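Local atomic coordinates of dITP/XTP pyrophosphatase (Coxiella burnetii, PDB entry 3TQU), a protein that probably hydrolyses non-canonical purine nucleoside triphosphates such as XTP, dITP and ITP to their monophosphates, keeping them out of DNA and RNA. Residues 51-56 / 122-127; 70-75 / 84-89; 104-109 / 115-120; 163-168 / 173-178. All coordinates share one frame; numbering follows the deposited sequence.

Interaction 1 (51-56 / 122-127); sequences ENAIIK and HCVIAL
Two alanine methyls form the close part of this contact: Ala53 CB on helix 51-56 and Ala126 CB on strand 122-127 lie 3.8 Å apart, each pointing toward the other segment. With so little side chain in between, the two segment axes approach to 7.3 Å, and Ala53 CB also rests on the strand backbone, 3.6 Å from Val124 O. Ile54 adds its CG1 branch, 4.1 Å from Ala126 CB; a chi1 of -72° sets CG1 beside the backbone N and turns CG2 the other way. All four touching residues are buried. This is a helix laid on the mixed central sheet of the HAM1 fold, the two segments running at 33° to each other. Toward Val124 the fit is looser, with Ala53 CB 4.5 Å from Val124 CG1, and that valine also packs on Ile138 and His140 of the next strand. The helix side turned from the strand is more open. Glu51 points away and is partly exposed, and its OE1 makes a salt bridge with Arg58 of the second subunit. Ile55, likewise partly exposed, leans on Ile42 and Thr45.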
loop_
_atom_site.group_PDB
_atom_site.type_symbol
_atom_site.label_atom_id
_atom_site.label_comp_id
_atom_site.label_asym_id
_atom_site.label_seq_id
_atom_site.Cartn_x
_atom_site.Cartn_y
_atom_site.Cartn_z
ATOM N N GLU A 51 3.196 -1.136 6.179
ATOM C CA GLU A 51 3.809 -0.174 7.094
ATOM C C GLU A 51 5.289 -0.468 7.350
ATOM O O GLU A 51 6.115 0.444 7.402
ATOM C CB GLU A 51 3.041 -0.115 8.418
ATOM C CG GLU A 51 1.749 0.691 8.331
ATOM C CD GLU A 51 0.894 0.562 9.572
ATOM O OE1 GLU A 51 0.538 -0.580 9.924
ATOM O OE2 GLU A 51 0.579 1.596 10.197
ATOM N N ASN A 52 5.620 -1.741 7.517
ATOM C CA ASN A 52 7.005 -2.127 7.753
ATOM C C ASN A 52 7.858 -1.947 6.502
ATOM O O ASN A 52 9.004 -1.496 6.576
ATOM C CB ASN A 52 7.084 -3.564 8.273
ATOM C CG ASN A 52 6.612 -3.685 9.711
ATOM O OD1 ASN A 52 6.817 -2.778 10.521
ATOM N ND2 ASN A 52 5.977 -4.807 10.036
ATOM N N ALA A 53 7.286 -2.287 5.351
ATOM C CA ALA A 53 7.969 -2.105 4.077
ATOM C C ALA A 53 8.340 -0.640 3.885
ATOM O O ALA A 53 9.456 -0.319 3.472
ATOM C CB ALA A 53 7.093 -2.593 2.924
ATOM N N ILE A 54 7.405 0.253 4.198
ATOM C CA ILE A 54 7.662 1.685 4.074
ATOM C C ILE A 54 8.700 2.157 5.087
ATOM O O ILE A 54 9.614 2.909 4.745
ATOM C CB ILE A 54 6.369 2.509 4.218
ATOM C CG1 ILE A 54 5.500 2.322 2.973
ATOM C CG2 ILE A 54 6.693 3.974 4.409
ATOM C CD1 ILE A 54 4.090 2.830 3.126
ATOM N N ILE A 55 8.554 1.709 6.330
ATOM C CA ILE A 55 9.481 2.085 7.390
ATOM C C ILE A 55 10.920 1.793 6.980
ATOM O O ILE A 55 11.811 2.614 7.179
ATOM C CB ILE A 55 9.162 1.354 8.711
ATOM C CG1 ILE A 55 7.915 1.957 9.368
ATOM C CG2 ILE A 55 10.348 1.426 9.665
ATOM C CD1 ILE A 55 7.475 1.234 10.632
ATOM N N LYS A 56 11.135 0.624 6.388
ATOM C CA LYS A 56 12.480 0.179 6.048
ATOM C C LYS A 56 13.013 0.859 4.786
ATOM O O LYS A 56 14.195 1.192 4.706
ATOM C CB LYS A 56 12.521 -1.346 5.921
ATOM C CG LYS A 56 12.148 -2.065 7.217
ATOM C CD LYS A 56 12.381 -3.563 7.128
ATOM C CE LYS A 56 11.503 -4.208 6.067
ATOM N NZ LYS A 56 11.646 -5.695 6.078
ATOM N N HIS A 122 1.908 -13.386 2.241
ATOM C CA HIS A 122 1.861 -12.039 1.689
ATOM C C HIS A 122 3.262 -11.483 1.515
ATOM O O HIS A 122 4.123 -11.667 2.378
ATOM C CB HIS A 122 1.071 -11.102 2.605
ATOM C CG HIS A 122 -0.369 -11.470 2.750
ATOM N ND1 HIS A 122 -1.372 -10.841 2.044
ATOM C CD2 HIS A 122 -0.978 -12.406 3.516
ATOM C CE1 HIS A 122 -2.537 -11.371 2.372
ATOM N NE2 HIS A 122 -2.325 -12.323 3.264
ATOM N N CYS A 123 3.484 -10.795 0.400
ATOM C CA CYS A 123 4.709 -10.034 0.207
ATOM C C CYS A 123 4.362 -8.629 -0.257
ATOM O O CYS A 123 3.733 -8.450 -1.302
ATOM C CB CYS A 123 5.620 -10.699 -0.821
ATOM S SG CYS A 123 7.090 -9.712 -1.209
ATOM N N VAL A 124 4.768 -7.635 0.523
ATOM C CA VAL A 124 4.512 -6.250 0.162
ATOM C C VAL A 124 5.836 -5.545 -0.059
ATOM O O VAL A 124 6.677 -5.489 0.840
ATOM C CB VAL A 124 3.712 -5.507 1.250
ATOM C CG1 VAL A 124 3.441 -4.059 0.818
ATOM C CG2 VAL A 124 2.408 -6.233 1.541
ATOM N N ILE A 125 6.014 -5.024 -1.266
ATOM C CA ILE A 125 7.214 -4.295 -1.639
ATOM C C ILE A 125 6.890 -2.812 -1.698
ATOM O O ILE A 125 5.860 -2.412 -2.247
ATOM C CB ILE A 125 7.731 -4.763 -3.018
ATOM C CG1 ILE A 125 8.155 -6.230 -2.948
ATOM C CG2 ILE A 125 8.886 -3.888 -3.498
ATOM C CD1 ILE A 125 8.580 -6.819 -4.280
ATOM N N ALA A 126 7.759 -1.998 -1.114
ATOM C CA ALA A 126 7.622 -0.553 -1.214
ATOM C C ALA A 126 8.865 0.031 -1.862
ATOM O O ALA A 126 9.986 -0.275 -1.459
ATOM C CB ALA A 126 7.390 0.066 0.160
ATOM N N LEU A 127 8.659 0.857 -2.882
ATOM C CA LEU A 127 9.752 1.570 -3.532
ATOM C C LEU A 127 9.565 3.071 -3.347
ATOM O O LEU A 127 8.568 3.639 -3.798
ATOM C CB LEU A 127 9.796 1.226 -5.023
ATOM C CG LEU A 127 10.818 1.989 -5.864
ATOM C CD1 LEU A 127 12.205 1.860 -5.255
ATOM C CD2 LEU A 127 10.806 1.506 -7.311
#

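Interaction 2 (70-75 / 84-89); sequences ADDSGL and PGVFSS. With CA (calcium ion), chain E.
Leu75 engages the 84-89 loop through both of its backbone polar atoms: its N donates almost straight to Ser88 OG (2.9 Å, 165°), and its O accepts from Gly85 N at 2.9 Å. The loop follows a cis peptide before Pro84 and curls into a short turn, Phe87 N and Ser88 N bonding back to Pro84 O and Gly85 O, so that it clasps the strand next to the metal site of this HAM1 enzyme. Among the side chains, Ser88 does most of the holding. With chi1 at -77° its OG sits beside its own backbone N and donates to Gly85 O at 2.7 Å, in the carbonyl plane and on a lone pair, while accepting from Leu75. Gly85 O is thereby gripped twice, by N and OG of Ser88. Gly74 has no side chain in the way, and Ser88 OG comes within 3.3 Å of its CA. Further back along the strand, Asp72 OD1 binds the calcium ion at 2.6 Å; Glu44 and five waters also ligate the ion, at a site consistent with that of the magnesium cofactor. Asp72 is the predicted proton acceptor, and its OD2 takes a hydrogen bond from Asn52 ND2. One metal-bound water bridges the two segments, donating to Asp72 OD2 at 2.7 Å and, weakly, to Val86 O at 3.3 Å.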
loop_
_atom_site.group_PDB
_atom_site.type_symbol
_atom_site.label_atom_id
_atom_site.label_comp_id
_atom_site.label_asym_id
_atom_site.label_seq_id
_atom_site.Cartn_x
_atom_site.Cartn_y
_atom_site.Cartn_z
ATOM N N ALA A 70 12.136 -1.798 -0.196
ATOM C CA ALA A 70 12.080 -2.745 0.905
ATOM C C ALA A 70 10.828 -3.601 0.795
ATOM O O ALA A 70 9.886 -3.246 0.086
ATOM C CB ALA A 70 12.109 -2.015 2.238
ATOM N N ASP A 71 10.820 -4.732 1.489
ATOM C CA ASP A 71 9.626 -5.560 1.531
ATOM C C ASP A 71 9.375 -6.053 2.944
ATOM O O ASP A 71 10.289 -6.096 3.768
ATOM C CB ASP A 71 9.755 -6.762 0.590
ATOM C CG ASP A 71 10.378 -7.972 1.268
ATOM O OD1 ASP A 71 11.590 -8.206 1.084
ATOM O OD2 ASP A 71 9.654 -8.690 1.989
ATOM N N ASP A 72 8.128 -6.410 3.218
ATOM C CA ASP A 72 7.811 -7.173 4.414
ATOM C C ASP A 72 6.873 -8.307 4.022
ATOM O O ASP A 72 6.056 -8.164 3.106
ATOM C CB ASP A 72 7.194 -6.295 5.504
ATOM C CG ASP A 72 7.073 -7.024 6.824
ATOM O OD1 ASP A 72 7.803 -8.017 7.000
ATOM O OD2 ASP A 72 6.258 -6.622 7.681
ATOM N N SER A 73 6.997 -9.438 4.703
ATOM C CA SER A 73 6.244 -10.622 4.327
ATOM C C SER A 73 5.801 -11.408 5.550
ATOM O O SER A 73 6.330 -11.226 6.646
ATOM C CB SER A 73 7.097 -11.518 3.435
ATOM O OG SER A 73 8.254 -11.952 4.133
ATOM N N GLY A 74 4.838 -12.298 5.358
ATOM C CA GLY A 74 4.381 -13.119 6.457
ATOM C C GLY A 74 3.289 -14.087 6.070
ATOM O O GLY A 74 2.802 -14.089 4.938
ATOM N N LEU A 75 2.917 -14.921 7.033
ATOM C CA LEU A 75 1.863 -15.903 6.867
ATOM C C LEU A 75 0.652 -15.419 7.650
ATOM O O LEU A 75 0.789 -15.010 8.801
ATOM C CB LEU A 75 2.333 -17.246 7.423
ATOM C CG LEU A 75 1.370 -18.424 7.349
ATOM C CD1 LEU A 75 0.986 -18.715 5.905
ATOM C CD2 LEU A 75 1.997 -19.648 8.008
ATOM N N PRO A 84 0.139 -15.593 12.129
ATOM C CA PRO A 84 1.050 -14.742 12.906
ATOM C C PRO A 84 1.243 -13.352 12.303
ATOM O O PRO A 84 1.729 -12.461 12.998
ATOM C CB PRO A 84 2.366 -15.526 12.878
ATOM C CG PRO A 84 2.301 -16.319 11.623
ATOM C CD PRO A 84 0.854 -16.692 11.456
ATOM N N GLY A 85 0.874 -13.174 11.038
ATOM C CA GLY A 85 0.956 -11.874 10.390
ATOM C C GLY A 85 2.324 -11.219 10.483
ATOM O O GLY A 85 3.327 -11.806 10.079
ATOM N N VAL A 86 2.368 -9.999 11.010
ATOM C CA VAL A 86 3.633 -9.282 11.136
ATOM C C VAL A 86 4.503 -9.876 12.241
ATOM O O VAL A 86 5.665 -9.508 12.397
ATOM C CB VAL A 86 3.428 -7.765 11.368
ATOM C CG1 VAL A 86 2.811 -7.122 10.132
ATOM C CG2 VAL A 86 2.574 -7.509 12.599
ATOM N N PHE A 87 3.930 -10.803 13.004
ATOM C CA PHE A 87 4.668 -11.517 14.038
ATOM C C PHE A 87 5.094 -12.893 13.536
ATOM O O PHE A 87 5.429 -13.770 14.329
ATOM C CB PHE A 87 3.821 -11.663 15.304
ATOM C CG PHE A 87 3.319 -10.357 15.846
ATOM C CD1 PHE A 87 4.074 -9.629 16.750
ATOM C CD2 PHE A 87 2.093 -9.853 15.443
ATOM C CE1 PHE A 87 3.613 -8.421 17.247
ATOM C CE2 PHE A 87 1.627 -8.647 15.936
ATOM C CZ PHE A 87 2.389 -7.931 16.839
ATOM N N SER A 88 5.073 -13.076 12.218
ATOM C CA SER A 88 5.447 -14.354 11.610
ATOM C C SER A 88 6.803 -14.847 12.110
ATOM O O SER A 88 6.969 -16.028 12.414
ATOM C CB SER A 88 5.463 -14.255 10.078
ATOM O OG SER A 88 4.149 -14.291 9.531
ATOM N N SER A 89 7.770 -13.940 12.193
ATOM C CA SER A 89 9.119 -14.307 12.611
ATOM C C SER A 89 9.254 -14.404 14.132
ATOM O O SER A 89 10.160 -15.068 14.639
ATOM C CB SER A 89 10.138 -13.309 12.057
ATOM O OG SER A 89 9.884 -12.001 12.542
HETATM CA CA CA E . 9.563 -8.617 8.762
HETATM O O HOH W 1 7.173 -8.132 9.777
HETATM O O HOH W 2 8.826 -10.819 7.586
HETATM O O HOH W 3 10.138 -10.441 10.556
HETATM O O HOH W 4 11.069 -8.628 6.757
HETATM O O HOH W 5 12.086 -9.365 9.120
#

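Interaction 3 (104-109 / 115-120); sequences KVLEAL and SDRSAS
The guanidinium of Arg117 lies over Leu109, whose CD1 is centred 3.7 Å above one of its faces. The contact closes a helix-loop-strand connection of the HAM1 fold, in which helix 98-112 turns back into strand 118-128, and an Asx turn at Asp116 marks the start of that strand. Arg117 gets to the helix by a folded route: its chain bends at chi2 (-81°) and again at chi3 (-65°), so the guanidinium approaches the helix although the CB of the residue does not point there. Leu109 does point to the loop, and besides the methyl over the guanidinium centre it brings its CB to 3.6 Å from Arg117 NH1. Leu106 meets the same group from an oblique direction, its CD2 4.2 Å from Arg117 NH2, the two side chains crossing at roughly a right angle. Polar bonds fix how the guanidinium is turned. Arg117 NE donates to Ile147 O on the adjacent strand, and NH2 makes a weak bond to Ala148 O. At the edge, in the guanidinium plane, a water accepts from Arg117 NH1 at 3.2 Å and donates a hydrogen bond to Leu106 O at 2.7 Å, tying helix to loop. In the Asx turn, Asp116 OD1 takes Ser118 N from above the carboxylate plane at 2.8 Å and Ser118 OG on its syn lone pair at 2.6 Å.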
loop_
_atom_site.group_PDB
_atom_site.type_symbol
_atom_site.label_atom_id
_atom_site.label_comp_id
_atom_site.label_asym_id
_atom_site.label_seq_id
_atom_site.Cartn_x
_atom_site.Cartn_y
_atom_site.Cartn_z
ATOM N N LYS A 104 4.290 -24.230 16.776
ATOM C CA LYS A 104 3.393 -23.300 17.451
ATOM C C LYS A 104 2.154 -23.020 16.602
ATOM O O LYS A 104 1.041 -22.931 17.121
ATOM C CB LYS A 104 4.114 -22.001 17.812
ATOM C CG LYS A 104 3.272 -21.056 18.658
ATOM C CD LYS A 104 4.127 -20.279 19.648
ATOM C CE LYS A 104 3.268 -19.414 20.561
ATOM N NZ LYS A 104 2.506 -18.377 19.810
ATOM N N VAL A 105 2.347 -22.887 15.294
ATOM C CA VAL A 105 1.223 -22.704 14.386
ATOM C C VAL A 105 0.300 -23.918 14.407
ATOM O O VAL A 105 -0.923 -23.780 14.464
ATOM C CB VAL A 105 1.695 -22.434 12.948
ATOM C CG1 VAL A 105 0.574 -22.716 11.953
ATOM C CG2 VAL A 105 2.187 -21.001 12.821
ATOM N N LEU A 106 0.892 -25.109 14.369
ATOM C CA LEU A 106 0.115 -26.343 14.393
ATOM C C LEU A 106 -0.669 -26.479 15.698
ATOM O O LEU A 106 -1.830 -26.888 15.690
ATOM C CB LEU A 106 1.017 -27.562 14.177
ATOM C CG LEU A 106 1.632 -27.714 12.782
ATOM C CD1 LEU A 106 2.627 -28.871 12.740
ATOM C CD2 LEU A 106 0.548 -27.897 11.729
ATOM N N GLU A 107 -0.034 -26.129 16.813
ATOM C CA GLU A 107 -0.698 -26.167 18.114
ATOM C C GLU A 107 -1.835 -25.152 18.185
ATOM O O GLU A 107 -2.914 -25.449 18.703
ATOM C CB GLU A 107 0.300 -25.898 19.245
ATOM C CG GLU A 107 1.334 -26.991 19.447
ATOM C CD GLU A 107 2.313 -26.665 20.560
ATOM O OE1 GLU A 107 2.216 -25.561 21.137
ATOM O OE2 GLU A 107 3.179 -27.516 20.858
ATOM N N ALA A 108 -1.582 -23.953 17.668
ATOM C CA ALA A 108 -2.570 -22.880 17.674
ATOM C C ALA A 108 -3.832 -23.273 16.915
ATOM O O ALA A 108 -4.945 -23.042 17.385
ATOM C CB ALA A 108 -1.973 -21.604 17.092
ATOM N N LEU A 109 -3.659 -23.861 15.736
ATOM C CA LEU A 109 -4.796 -24.342 14.960
ATOM C C LEU A 109 -5.504 -25.478 15.691
ATOM O O LEU A 109 -6.732 -25.504 15.782
ATOM C CB LEU A 109 -4.351 -24.792 13.567
ATOM C CG LEU A 109 -4.273 -23.681 12.520
ATOM C CD1 LEU A 109 -3.735 -24.213 11.201
ATOM C CD2 LEU A 109 -5.644 -23.051 12.327
ATOM N N SER A 115 -12.338 -25.802 11.757
ATOM C CA SER A 115 -12.206 -26.589 10.533
ATOM C C SER A 115 -11.507 -25.835 9.401
ATOM O O SER A 115 -10.979 -26.449 8.474
ATOM C CB SER A 115 -13.578 -27.075 10.065
ATOM O OG SER A 115 -14.451 -25.983 9.828
ATOM N N ASP A 116 -11.513 -24.509 9.478
ATOM C CA ASP A 116 -10.909 -23.686 8.436
ATOM C C ASP A 116 -9.390 -23.642 8.571
ATOM O O ASP A 116 -8.860 -23.058 9.513
ATOM C CB ASP A 116 -11.478 -22.267 8.475
ATOM C CG ASP A 116 -11.131 -21.470 7.235
ATOM O OD1 ASP A 116 -10.315 -21.961 6.430
ATOM O OD2 ASP A 116 -11.670 -20.357 7.065
ATOM N N ARG A 117 -8.696 -24.261 7.620
ATOM C CA ARG A 117 -7.236 -24.274 7.614
ATOM C C ARG A 117 -6.698 -23.250 6.619
ATOM O O ARG A 117 -5.508 -23.251 6.300
ATOM C CB ARG A 117 -6.714 -25.665 7.238
ATOM C CG ARG A 117 -7.353 -26.821 7.999
ATOM C CD ARG A 117 -6.733 -27.020 9.373
ATOM N NE ARG A 117 -5.332 -27.426 9.298
ATOM C CZ ARG A 117 -4.591 -27.742 10.356
ATOM N NH1 ARG A 117 -5.120 -27.709 11.571
ATOM N NH2 ARG A 117 -3.322 -28.096 10.202
ATOM N N SER A 118 -7.576 -22.384 6.124
ATOM C CA SER A 118 -7.198 -21.409 5.104
ATOM C C SER A 118 -6.077 -20.496 5.579
ATOM O O SER A 118 -6.053 -20.086 6.740
ATOM C CB SER A 118 -8.406 -20.570 4.680
ATOM O OG SER A 118 -9.380 -21.381 4.044
ATOM N N ALA A 119 -5.158 -20.182 4.672
ATOM C CA ALA A 119 -4.029 -19.323 4.993
ATOM C C ALA A 119 -3.499 -18.663 3.729
ATOM O O ALA A 119 -3.809 -19.091 2.620
ATOM C CB ALA A 119 -2.930 -20.123 5.679
ATOM N N SER A 120 -2.705 -17.614 3.903
ATOM C CA SER A 120 -2.112 -16.915 2.775
ATOM C C SER A 120 -0.731 -16.400 3.142
ATOM O O SER A 120 -0.499 -15.982 4.280
ATOM C CB SER A 120 -2.993 -15.742 2.343
ATOM O OG SER A 120 -4.314 -16.170 2.071
HETATM O O HOH W 6 -2.718 -28.291 13.577
#

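Interaction 4 (163-168 / 173-178); sequences FYVPSH and AELDPQ
Between Val165 and His168 the chain leaves its strand in a tight turn, closed by His168 N donating to Val165 O at 2.9 Å, and across from it Leu175 sits in an extended piece of chain just ahead of helix 177-183. The backbones stay well apart, the nearest CA atoms being those of His168 and Leu175 at 8.4 Å, so side chains make the contact. Leu175 divides its two methyls: Leu175 CD2 lies 3.6 Å from His168 CD2 and 3.9 Å from His168 CG, while Leu175 CD1 touches Val165 CG2 more loosely at 4.4 Å. The side chains of His168 and Leu175 cross at about a right angle. A chi1 of -74° places the His168 ring beside its own backbone N, and both ring nitrogens are engaged: ND1 shares a 2.8 Å hydrogen bond with Ser167 OG, which lies in the ring plane, and NE2 bonds to Glu179 OE2 on the helix. Trp143 packs on both Val165 and Leu175, and Ile183 on both His168 and Leu175. The packing joins strand 163-165 of the HAM1 sheet, and the turn after it, to the approach of helix 177-183, the helix that carries Lys180, a predicted substrate-binding residue.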
loop_
_atom_site.group_PDB
_atom_site.type_symbol
_atom_site.label_atom_id
_atom_site.label_comp_id
_atom_site.label_asym_id
_atom_site.label_seq_id
_atom_site.Cartn_x
_atom_site.Cartn_y
_atom_site.Cartn_z
ATOM N N PHE A 163 2.689 -25.227 4.456
ATOM C CA PHE A 163 1.851 -24.447 3.559
ATOM C C PHE A 163 1.441 -25.264 2.339
ATOM O O PHE A 163 2.161 -25.319 1.343
ATOM C CB PHE A 163 2.544 -23.157 3.130
ATOM C CG PHE A 163 1.645 -22.213 2.390
ATOM C CD1 PHE A 163 0.761 -21.401 3.081
ATOM C CD2 PHE A 163 1.670 -22.146 1.009
ATOM C CE1 PHE A 163 -0.078 -20.532 2.404
ATOM C CE2 PHE A 163 0.838 -21.276 0.327
ATOM C CZ PHE A 163 -0.036 -20.468 1.028
ATOM N N TYR A 164 0.281 -25.905 2.436
ATOM C CA TYR A 164 -0.243 -26.733 1.356
ATOM C C TYR A 164 -0.749 -25.870 0.207
ATOM O O TYR A 164 -1.537 -24.944 0.413
ATOM C CB TYR A 164 -1.363 -27.634 1.881
ATOM C CG TYR A 164 -1.973 -28.549 0.838
ATOM C CD1 TYR A 164 -3.219 -28.275 0.288
ATOM C CD2 TYR A 164 -1.304 -29.688 0.407
ATOM C CE1 TYR A 164 -3.783 -29.111 -0.661
ATOM C CE2 TYR A 164 -1.859 -30.529 -0.543
ATOM C CZ TYR A 164 -3.099 -30.232 -1.074
ATOM O OH TYR A 164 -3.661 -31.060 -2.019
ATOM N N VAL A 165 -0.292 -26.178 -1.002
ATOM C CA VAL A 165 -0.671 -25.416 -2.184
ATOM C C VAL A 165 -1.652 -26.221 -3.025
ATOM O O VAL A 165 -1.246 -27.095 -3.788
ATOM C CB VAL A 165 0.562 -25.066 -3.034
ATOM C CG1 VAL A 165 0.171 -24.167 -4.198
ATOM C CG2 VAL A 165 1.619 -24.395 -2.167
ATOM N N PRO A 166 -2.953 -25.927 -2.879
ATOM C CA PRO A 166 -4.046 -26.675 -3.508
ATOM C C PRO A 166 -3.838 -26.898 -5.002
ATOM O O PRO A 166 -4.124 -27.987 -5.501
ATOM C CB PRO A 166 -5.261 -25.775 -3.269
ATOM C CG PRO A 166 -4.947 -25.077 -1.998
ATOM C CD PRO A 166 -3.459 -24.819 -2.048
ATOM N N SER A 167 -3.338 -25.885 -5.702
ATOM C CA SER A 167 -3.163 -25.969 -7.150
ATOM C C SER A 167 -2.158 -27.045 -7.555
ATOM O O SER A 167 -2.240 -27.603 -8.652
ATOM C CB SER A 167 -2.706 -24.621 -7.701
ATOM O OG SER A 167 -1.440 -24.270 -7.170
ATOM N N HIS A 168 -1.205 -27.317 -6.668
ATOM C CA HIS A 168 -0.138 -28.275 -6.940
ATOM C C HIS A 168 -0.292 -29.561 -6.136
ATOM O O HIS A 168 0.430 -30.531 -6.370
ATOM C CB HIS A 168 1.233 -27.651 -6.654
ATOM C CG HIS A 168 1.668 -26.657 -7.683
ATOM N ND1 HIS A 168 0.936 -25.529 -7.985
ATOM C CD2 HIS A 168 2.753 -26.628 -8.492
ATOM C CE1 HIS A 168 1.554 -24.846 -8.933
ATOM N NE2 HIS A 168 2.658 -25.492 -9.258
ATOM N N ALA A 173 7.248 -26.514 0.533
ATOM C CA ALA A 173 8.554 -27.133 0.730
ATOM C C ALA A 173 8.754 -28.327 -0.201
ATOM O O ALA A 173 9.885 -28.761 -0.426
ATOM C CB ALA A 173 8.728 -27.554 2.181
ATOM N N GLU A 174 7.655 -28.857 -0.733
ATOM C CA GLU A 174 7.719 -29.975 -1.670
ATOM C C GLU A 174 7.980 -29.511 -3.096
ATOM O O GLU A 174 8.446 -30.281 -3.932
ATOM C CB GLU A 174 6.430 -30.798 -1.632
ATOM C CG GLU A 174 6.332 -31.743 -0.451
ATOM C CD GLU A 174 5.096 -32.620 -0.508
ATOM O OE1 GLU A 174 3.983 -32.077 -0.666
ATOM O OE2 GLU A 174 5.240 -33.854 -0.399
ATOM N N LEU A 175 7.666 -28.253 -3.377
ATOM C CA LEU A 175 7.891 -27.706 -4.708
ATOM C C LEU A 175 9.382 -27.546 -4.998
ATOM O O LEU A 175 10.175 -27.285 -4.092
ATOM C CB LEU A 175 7.197 -26.348 -4.851
ATOM C CG LEU A 175 5.673 -26.314 -4.725
ATOM C CD1 LEU A 175 5.168 -24.879 -4.801
ATOM C CD2 LEU A 175 5.025 -27.178 -5.799
ATOM N N ASP A 176 9.761 -27.709 -6.262
ATOM C CA ASP A 176 11.093 -27.311 -6.694
ATOM C C ASP A 176 11.233 -25.810 -6.466
ATOM O O ASP A 176 10.274 -25.063 -6.656
ATOM C CB ASP A 176 11.315 -27.637 -8.172
ATOM C CG ASP A 176 11.510 -29.120 -8.422
ATOM O OD1 ASP A 176 11.931 -29.832 -7.485
ATOM O OD2 ASP A 176 11.250 -29.573 -9.558
ATOM N N PRO A 177 12.425 -25.366 -6.045
ATOM C CA PRO A 177 12.683 -23.950 -5.763
ATOM C C PRO A 177 12.206 -23.022 -6.877
ATOM O O PRO A 177 11.536 -22.029 -6.594
ATOM C CB PRO A 177 14.206 -23.900 -5.643
ATOM C CG PRO A 177 14.564 -25.245 -5.119
ATOM C CD PRO A 177 13.604 -26.204 -5.768
ATOM N N GLN A 178 12.538 -23.342 -8.123
ATOM C CA GLN A 178 12.161 -22.493 -9.248
ATOM C C GLN A 178 10.648 -22.354 -9.371
ATOM O O GLN A 178 10.136 -21.272 -9.664
ATOM C CB GLN A 178 12.740 -23.031 -10.557
ATOM C CG GLN A 178 14.253 -22.989 -10.636
ATOM C CD GLN A 178 14.772 -23.459 -11.981
ATOM O OE1 GLN A 178 14.040 -23.472 -12.971
ATOM N NE2 GLN A 178 16.038 -23.852 -12.021
#

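Overall arrangement
Starting from the N terminus, the first element to take part is helix 49-64, and interaction 1 ties it to strand 118-128, closing a long loop. Two shorter loops fall inside that span, one after the other: interaction 2 fastens strand 68-77 to the loop that follows it, and interaction 3 joins helix 98-112 to the start of strand 118-128. Interaction 4 comes later in series, linking strand 163-165 to the approach of helix 177-183. None of the four cross. The shared sheet relates them: strands 68-77 and 118-128 are neighbours, Lys56 NZ bonds to Asp71 O between interactions 1 and 2, and Leu75 touches Ala119 of interaction 3 and Phe163 of interaction 4.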